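Local coordinates for nicotinate phosphoribosyltransferase (Porphyromonas gingivalis, PDB 2IM5), which probably makes nicotinate ribonucleotide from nicotinate and phosphoribosyl diphosphate at the expense of ATP, feeding NAD biosynthesis, at residues G52-M57 / T117-P122; V95-S98 / H104-I107; I107-L112 / I347-W352. All blocks are in the same frame, centred on the assembly; numbering follows the deposited sequence.

The three contacts adjoin one another on the same side of the chain's centre, with their centres about 10 to 12 Å apart. Contact 2 pairs the two strands of a hairpin, contact 1 packs helix ends against it, and contact 3 carries the same sheet on to strand 347-355. Contacts 2 and 3 share Ile107. Contact 1 touches contact 2 where Trp119 CE2 lies 3.4 Å from Val95 CG2, and contact 3 where Trp119 CD1 lies 4.0 Å from Ala109 CB. Thr117 OG1 of contact 1 is hydrogen-bonded to Glu214, beside His213, the predicted autophosphorylation site, which is unmodified here.

Contact 1: G52-M57 / T117-P122; sequences GEIRAM and TLWETP
Met57 packs its terminal methyl tightly against Pro122: Met57 CE stands 3.5 Å from Pro122 CB, closer than an ordinary carbon-carbon contact. The thioether chain runs out straight as far as SD and then bends at chi3 (60°), and this last turn carries the methyl round into the angle between the proline and the indole of Trp119. There Met57 CE also lies 3.7 Å from Trp119 CZ3. The sulfur itself makes a Met-aromatic contact at the rim of the six-membered ring, 5.2 Å from Met57 SD to the centroid of that Trp119 ring and 79° off its normal, so that sulfur and ring edge confront each other. The two side chains run past one another antiparallel, whereas the Ile54 side chain crosses that of Trp119 at about a right angle. Its branch CG2, anti to the backbone N, meets the ring obliquely, with Ile54 CG2 3.9 Å from Trp119 CH2. The far, five-membered end of the indole is held by a hydrogen bond from NE1 to Glu94, and Phe90 meets the ring with planes at about 50°. Helix 44-56 thus meets the chain entering helix 120-134 without a hydrogen bond between the two segments. Their cohesion rests on buried dispersion contacts and the sulfur at the ring edge, while the NE1 bond to Glu94 satisfies the indole N-H and probably restrains the ring's rotation.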
# COMPACT_ATOMS: atom_id res chain seq x y z
N GLY A 52 12.21 -12.77 16.47
CA GLY A 52 13.20 -13.58 15.80
C GLY A 52 13.22 -13.33 14.30
O GLY A 52 14.29 -13.26 13.68
N GLU A 53 12.04 -13.20 13.71
CA GLU A 53 11.92 -12.95 12.28
C GLU A 53 12.46 -11.56 11.96
O GLU A 53 13.13 -11.36 10.94
CB GLU A 53 10.46 -13.04 11.84
CG GLU A 53 9.88 -14.44 11.87
CD GLU A 53 10.61 -15.39 10.94
OE1 GLU A 53 10.95 -14.99 9.80
OE2 GLU A 53 10.85 -16.55 11.34
N ILE A 54 12.17 -10.60 12.83
CA ILE A 54 12.64 -9.24 12.61
C ILE A 54 14.16 -9.22 12.66
O ILE A 54 14.81 -8.56 11.84
CB ILE A 54 12.05 -8.28 13.67
CG1 ILE A 54 10.56 -8.08 13.40
CG2 ILE A 54 12.78 -6.95 13.63
CD1 ILE A 54 9.85 -7.28 14.46
N ARG A 55 14.74 -9.95 13.61
CA ARG A 55 16.20 -10.00 13.71
C ARG A 55 16.80 -10.70 12.49
O ARG A 55 17.86 -10.30 12.00
CB ARG A 55 16.62 -10.71 15.00
CG ARG A 55 16.40 -9.87 16.25
CD ARG A 55 17.08 -10.48 17.46
NE ARG A 55 16.26 -11.51 18.11
CZ ARG A 55 15.45 -11.28 19.13
NH1 ARG A 55 15.33 -10.06 19.64
NH2 ARG A 55 14.74 -12.28 19.65
N ALA A 56 16.12 -11.72 12.00
CA ALA A 56 16.61 -12.46 10.84
C ALA A 56 16.73 -11.56 9.61
O ALA A 56 17.61 -11.76 8.78
CB ALA A 56 15.68 -13.63 10.53
N MET A 57 15.84 -10.57 9.51
CA MET A 57 15.84 -9.66 8.37
C MET A 57 17.13 -8.84 8.21
O MET A 57 17.43 -8.32 7.13
CB MET A 57 14.62 -8.73 8.43
CG MET A 57 13.29 -9.46 8.18
SD MET A 57 11.80 -8.42 8.35
CE MET A 57 12.15 -7.18 7.12
N THR A 117 10.10 3.30 7.02
CA THR A 117 8.93 3.07 6.20
C THR A 117 9.04 1.68 5.53
O THR A 117 8.04 1.04 5.24
CB THR A 117 8.77 4.15 5.11
OG1 THR A 117 7.52 3.95 4.43
CG2 THR A 117 9.91 4.09 4.10
N LEU A 118 10.27 1.22 5.33
CA LEU A 118 10.52 -0.07 4.70
C LEU A 118 10.12 -1.29 5.55
O LEU A 118 10.01 -2.39 5.02
CB LEU A 118 11.99 -0.19 4.30
CG LEU A 118 12.53 0.95 3.41
CD1 LEU A 118 14.01 0.73 3.14
CD2 LEU A 118 11.74 1.00 2.09
N TRP A 119 9.89 -1.09 6.85
CA TRP A 119 9.50 -2.18 7.74
C TRP A 119 8.05 -2.64 7.58
O TRP A 119 7.75 -3.82 7.72
CB TRP A 119 9.67 -1.77 9.22
CG TRP A 119 11.07 -1.76 9.75
CD1 TRP A 119 11.78 -0.67 10.17
CD2 TRP A 119 11.91 -2.90 10.01
NE1 TRP A 119 13.00 -1.05 10.67
CE2 TRP A 119 13.11 -2.42 10.58
CE3 TRP A 119 11.76 -4.28 9.81
CZ2 TRP A 119 14.16 -3.27 10.96
CZ3 TRP A 119 12.80 -5.13 10.19
CH2 TRP A 119 13.99 -4.62 10.76
N GLU A 120 7.15 -1.70 7.28
CA GLU A 120 5.72 -2.00 7.18
C GLU A 120 5.26 -3.31 6.53
O GLU A 120 4.73 -4.19 7.21
CB GLU A 120 4.96 -0.86 6.51
CG GLU A 120 3.43 -1.04 6.61
CD GLU A 120 2.66 -0.35 5.50
OE1 GLU A 120 3.29 0.33 4.67
OE2 GLU A 120 1.42 -0.51 5.44
N THR A 121 5.44 -3.41 5.21
CA THR A 121 5.00 -4.58 4.48
C THR A 121 5.63 -5.89 4.93
O THR A 121 4.93 -6.88 5.15
CB THR A 121 5.20 -4.39 2.95
OG1 THR A 121 4.31 -3.36 2.48
CG2 THR A 121 4.88 -5.67 2.20
N PRO A 122 6.97 -5.94 5.08
CA PRO A 122 7.62 -7.17 5.52
C PRO A 122 7.10 -7.64 6.88
O PRO A 122 6.80 -8.82 7.07
CB PRO A 122 9.09 -6.79 5.57
CG PRO A 122 9.20 -5.73 4.52
CD PRO A 122 7.97 -4.91 4.75

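Contact 2: V95-S98 / H104-I107; sequences VTVS and HLDI
Val97 and Ile107 run alongside one another in the same sense, as the non-hydrogen-bonded pair of two antiparallel strands. The valine sets CG1 anti to its own nitrogen (chi1 -179°), and this branch touches two residues of the opposite strand: Val97 CG1 is 4.0 Å from Leu105 CD1 and 4.1 Å from Ile107 CG1. Ile107 places its other branch, CG2, toward Val95, where Ile107 CG2 and Val95 CG1 are 3.9 Å apart. Leu105 extends from its backbone and turns at chi2 (57°), which brings CD1 up to the valine. Phe34 and Ile127 add to this apolar face. The opposite face is polar. Ser98 and Asp106 form the hydrogen-bonded pair, with Ser98 N to Asp106 O at 2.9 Å and Asp106 N to Ser98 O at 2.7 Å. Asp106 holds its carboxylate out from the strand (chi1 -177°), and OD1 is 2.6 Å from a water that also bonds Ser98 OG and Thr96 O, linking the strands beyond the backbone bonds. Arg108 NE makes a salt bridge to the same OD1, adding to its grip. This is an antiparallel beta hairpin with an apolar and a polar face, strands 95-99 and 105-110 forming one margin of the five-stranded antiparallel sheet, with strand 95-99 outermost within the chain.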
# COMPACT_ATOMS: atom_id res chain seq x y z
N VAL A 95 12.90 -1.41 15.84
CA VAL A 95 11.62 -2.07 16.08
C VAL A 95 11.46 -2.64 17.49
O VAL A 95 12.34 -3.33 17.99
CB VAL A 95 11.44 -3.24 15.09
CG1 VAL A 95 10.07 -3.86 15.25
CG2 VAL A 95 11.64 -2.74 13.66
N THR A 96 10.32 -2.36 18.12
CA THR A 96 10.03 -2.86 19.46
C THR A 96 8.74 -3.67 19.45
O THR A 96 7.68 -3.16 19.08
CB THR A 96 9.87 -1.71 20.49
OG1 THR A 96 11.09 -0.96 20.55
CG2 THR A 96 9.57 -2.28 21.88
N VAL A 97 8.84 -4.93 19.85
CA VAL A 97 7.68 -5.82 19.88
C VAL A 97 7.32 -6.15 21.32
O VAL A 97 8.19 -6.39 22.16
CB VAL A 97 7.97 -7.14 19.15
CG1 VAL A 97 6.74 -8.04 19.18
CG2 VAL A 97 8.41 -6.86 17.72
N SER A 98 6.02 -6.17 21.61
CA SER A 98 5.57 -6.50 22.95
C SER A 98 4.08 -6.79 22.99
O SER A 98 3.35 -6.53 22.03
CB SER A 98 5.88 -5.35 23.91
OG SER A 98 5.14 -4.20 23.55
N HIS A 104 -2.69 -7.57 23.86
CA HIS A 104 -2.68 -7.43 22.41
C HIS A 104 -1.26 -7.25 21.88
O HIS A 104 -0.38 -6.74 22.57
CB HIS A 104 -3.54 -6.24 22.01
CG HIS A 104 -4.97 -6.37 22.44
ND1 HIS A 104 -5.76 -5.28 22.72
CD2 HIS A 104 -5.75 -7.46 22.63
CE1 HIS A 104 -6.97 -5.69 23.06
NE2 HIS A 104 -6.99 -7.01 23.01
N LEU A 105 -1.04 -7.68 20.64
CA LEU A 105 0.28 -7.55 20.03
C LEU A 105 0.54 -6.09 19.67
O LEU A 105 -0.25 -5.47 18.96
CB LEU A 105 0.36 -8.42 18.77
CG LEU A 105 1.67 -8.41 17.99
CD1 LEU A 105 2.83 -8.83 18.88
CD2 LEU A 105 1.55 -9.35 16.80
N ASP A 106 1.65 -5.56 20.17
CA ASP A 106 2.04 -4.17 19.91
C ASP A 106 3.41 -4.13 19.25
O ASP A 106 4.37 -4.70 19.76
CB ASP A 106 2.08 -3.38 21.22
CG ASP A 106 2.41 -1.90 21.01
OD1 ASP A 106 3.55 -1.59 20.60
OD2 ASP A 106 1.52 -1.06 21.27
N ILE A 107 3.50 -3.44 18.11
CA ILE A 107 4.77 -3.33 17.40
C ILE A 107 4.99 -1.91 16.90
O ILE A 107 4.11 -1.30 16.28
CB ILE A 107 4.83 -4.27 16.19
CG1 ILE A 107 4.55 -5.71 16.64
CG2 ILE A 107 6.20 -4.20 15.54
CD1 ILE A 107 4.41 -6.67 15.51
O HOH W 1 5.89 -2.58 21.18

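Contact 3: I107-L112 / I347-W352; sequences IRAQGL and IVMKLW
The peptide joining Ile107 to Arg108 has the methyl of Met349 over one of its faces, with Met349 CE 3.9 Å from Ile107 O. The one large ring in these segments, the indole of Trp352, is occupied by other partners: Arg33 makes a cation-pi contact with it, and the ring of Tyr364 meets it with planes at about 75°. Across the two segments it is Met349 CE that makes the contacts. The methionine chain is fully extended beyond CG (chi3 180°), which gives the side chain its full reach and carries CE past the intervening strand 29-36 to strand 105-110. There Met349 CE comes to 3.9 Å from Ile107 CG2, the two side chains crossing at about a right angle, and to 4.0 Å from Ala109 CB. The short methyl of Ala109 and the branch of Ile107 thus receive one methyl group, an apolar junction with no hydrogen bond between the segments. Strands 107-110 and 347-352 run 8.7 Å apart at closest, with their directions 36° from parallel, a spacing that fits strands separated by another. That strand is 29-36: its backbone bonds to Ile107 through Phe34 and to Ala109 through Phe32, and the side chain of Phe34 touches Ile347. Helix 120-134 packs along the same apolar face, Ile123 and Glu120 resting on Met349 and Leu124 on Ile347, so that sheet and helix enclose the methionine between them.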
# COMPACT_ATOMS: atom_id res chain seq x y z
N ILE A 107 3.50 -3.44 18.11
CA ILE A 107 4.77 -3.33 17.40
C ILE A 107 4.99 -1.91 16.90
O ILE A 107 4.11 -1.30 16.28
CB ILE A 107 4.83 -4.27 16.19
CG1 ILE A 107 4.55 -5.71 16.64
CG2 ILE A 107 6.20 -4.20 15.54
CD1 ILE A 107 4.41 -6.67 15.51
N ARG A 108 6.17 -1.37 17.18
CA ARG A 108 6.49 -0.02 16.75
C ARG A 108 7.87 0.07 16.13
O ARG A 108 8.85 -0.44 16.68
CB ARG A 108 6.41 0.94 17.94
CG ARG A 108 5.13 0.75 18.72
CD ARG A 108 4.87 1.85 19.71
NE ARG A 108 3.60 1.61 20.38
CZ ARG A 108 2.96 2.50 21.14
NH1 ARG A 108 3.48 3.71 21.33
NH2 ARG A 108 1.81 2.18 21.71
N ALA A 109 7.93 0.71 14.96
CA ALA A 109 9.17 0.92 14.24
C ALA A 109 9.37 2.43 14.26
O ALA A 109 8.56 3.18 13.72
CB ALA A 109 9.05 0.42 12.81
N GLN A 110 10.44 2.88 14.90
CA GLN A 110 10.71 4.30 14.99
C GLN A 110 12.15 4.61 14.59
O GLN A 110 13.06 3.86 14.92
CB GLN A 110 10.45 4.80 16.41
CG GLN A 110 10.55 6.30 16.53
CD GLN A 110 10.27 6.80 17.94
OE1 GLN A 110 9.20 6.56 18.50
NE2 GLN A 110 11.24 7.51 18.51
N GLY A 111 12.33 5.70 13.86
CA GLY A 111 13.64 6.11 13.40
C GLY A 111 13.50 7.03 12.19
O GLY A 111 12.45 7.62 11.97
N LEU A 112 14.56 7.16 11.41
CA LEU A 112 14.51 8.01 10.22
C LEU A 112 13.42 7.46 9.32
O LEU A 112 13.36 6.26 9.04
CB LEU A 112 15.87 8.01 9.52
CG LEU A 112 16.96 8.72 10.33
CD1 LEU A 112 18.32 8.18 9.96
CD2 LEU A 112 16.89 10.24 10.10
N ILE A 347 -5.09 -6.77 10.08
CA ILE A 347 -3.97 -6.00 10.61
C ILE A 347 -3.42 -4.91 9.70
O ILE A 347 -3.47 -5.01 8.47
CB ILE A 347 -2.81 -6.95 10.95
CG1 ILE A 347 -2.46 -7.81 9.73
CG2 ILE A 347 -3.18 -7.83 12.14
CD1 ILE A 347 -1.27 -8.72 9.95
N VAL A 348 -2.89 -3.86 10.32
CA VAL A 348 -2.28 -2.75 9.61
C VAL A 348 -1.12 -2.22 10.44
O VAL A 348 -0.98 -2.56 11.62
CB VAL A 348 -3.28 -1.58 9.36
CG1 VAL A 348 -4.40 -2.03 8.45
CG2 VAL A 348 -3.85 -1.07 10.69
N MET A 349 -0.26 -1.42 9.81
CA MET A 349 0.86 -0.81 10.50
C MET A 349 0.96 0.57 9.86
O MET A 349 1.46 0.71 8.74
CB MET A 349 2.15 -1.62 10.30
CG MET A 349 3.23 -1.28 11.32
SD MET A 349 4.62 -2.42 11.37
CE MET A 349 5.60 -1.65 12.67
N LYS A 350 0.46 1.58 10.57
CA LYS A 350 0.43 2.93 10.04
C LYS A 350 1.37 3.95 10.66
O LYS A 350 1.78 3.81 11.81
CB LYS A 350 -1.00 3.48 10.14
CG LYS A 350 -2.06 2.60 9.49
CD LYS A 350 -1.73 2.34 8.02
CE LYS A 350 -2.81 1.50 7.35
NZ LYS A 350 -2.42 1.09 5.97
N LEU A 351 1.69 4.97 9.87
CA LEU A 351 2.54 6.06 10.35
C LEU A 351 1.67 6.76 11.38
O LEU A 351 0.62 7.30 11.05
CB LEU A 351 2.87 7.02 9.20
CG LEU A 351 3.74 8.22 9.60
CD1 LEU A 351 5.06 7.72 10.17
CD2 LEU A 351 3.97 9.12 8.39
N TRP A 352 2.11 6.75 12.62
CA TRP A 352 1.35 7.36 13.71
C TRP A 352 1.75 8.79 14.03
O TRP A 352 0.92 9.60 14.44
CB TRP A 352 1.48 6.49 14.96
CG TRP A 352 0.48 6.84 16.02
CD1 TRP A 352 0.69 7.61 17.12
CD2 TRP A 352 -0.90 6.48 16.03
NE1 TRP A 352 -0.48 7.75 17.83
CE2 TRP A 352 -1.47 7.06 17.18
CE3 TRP A 352 -1.71 5.71 15.18
CZ2 TRP A 352 -2.82 6.90 17.51
CZ3 TRP A 352 -3.05 5.54 15.50
CH2 TRP A 352 -3.60 6.14 16.66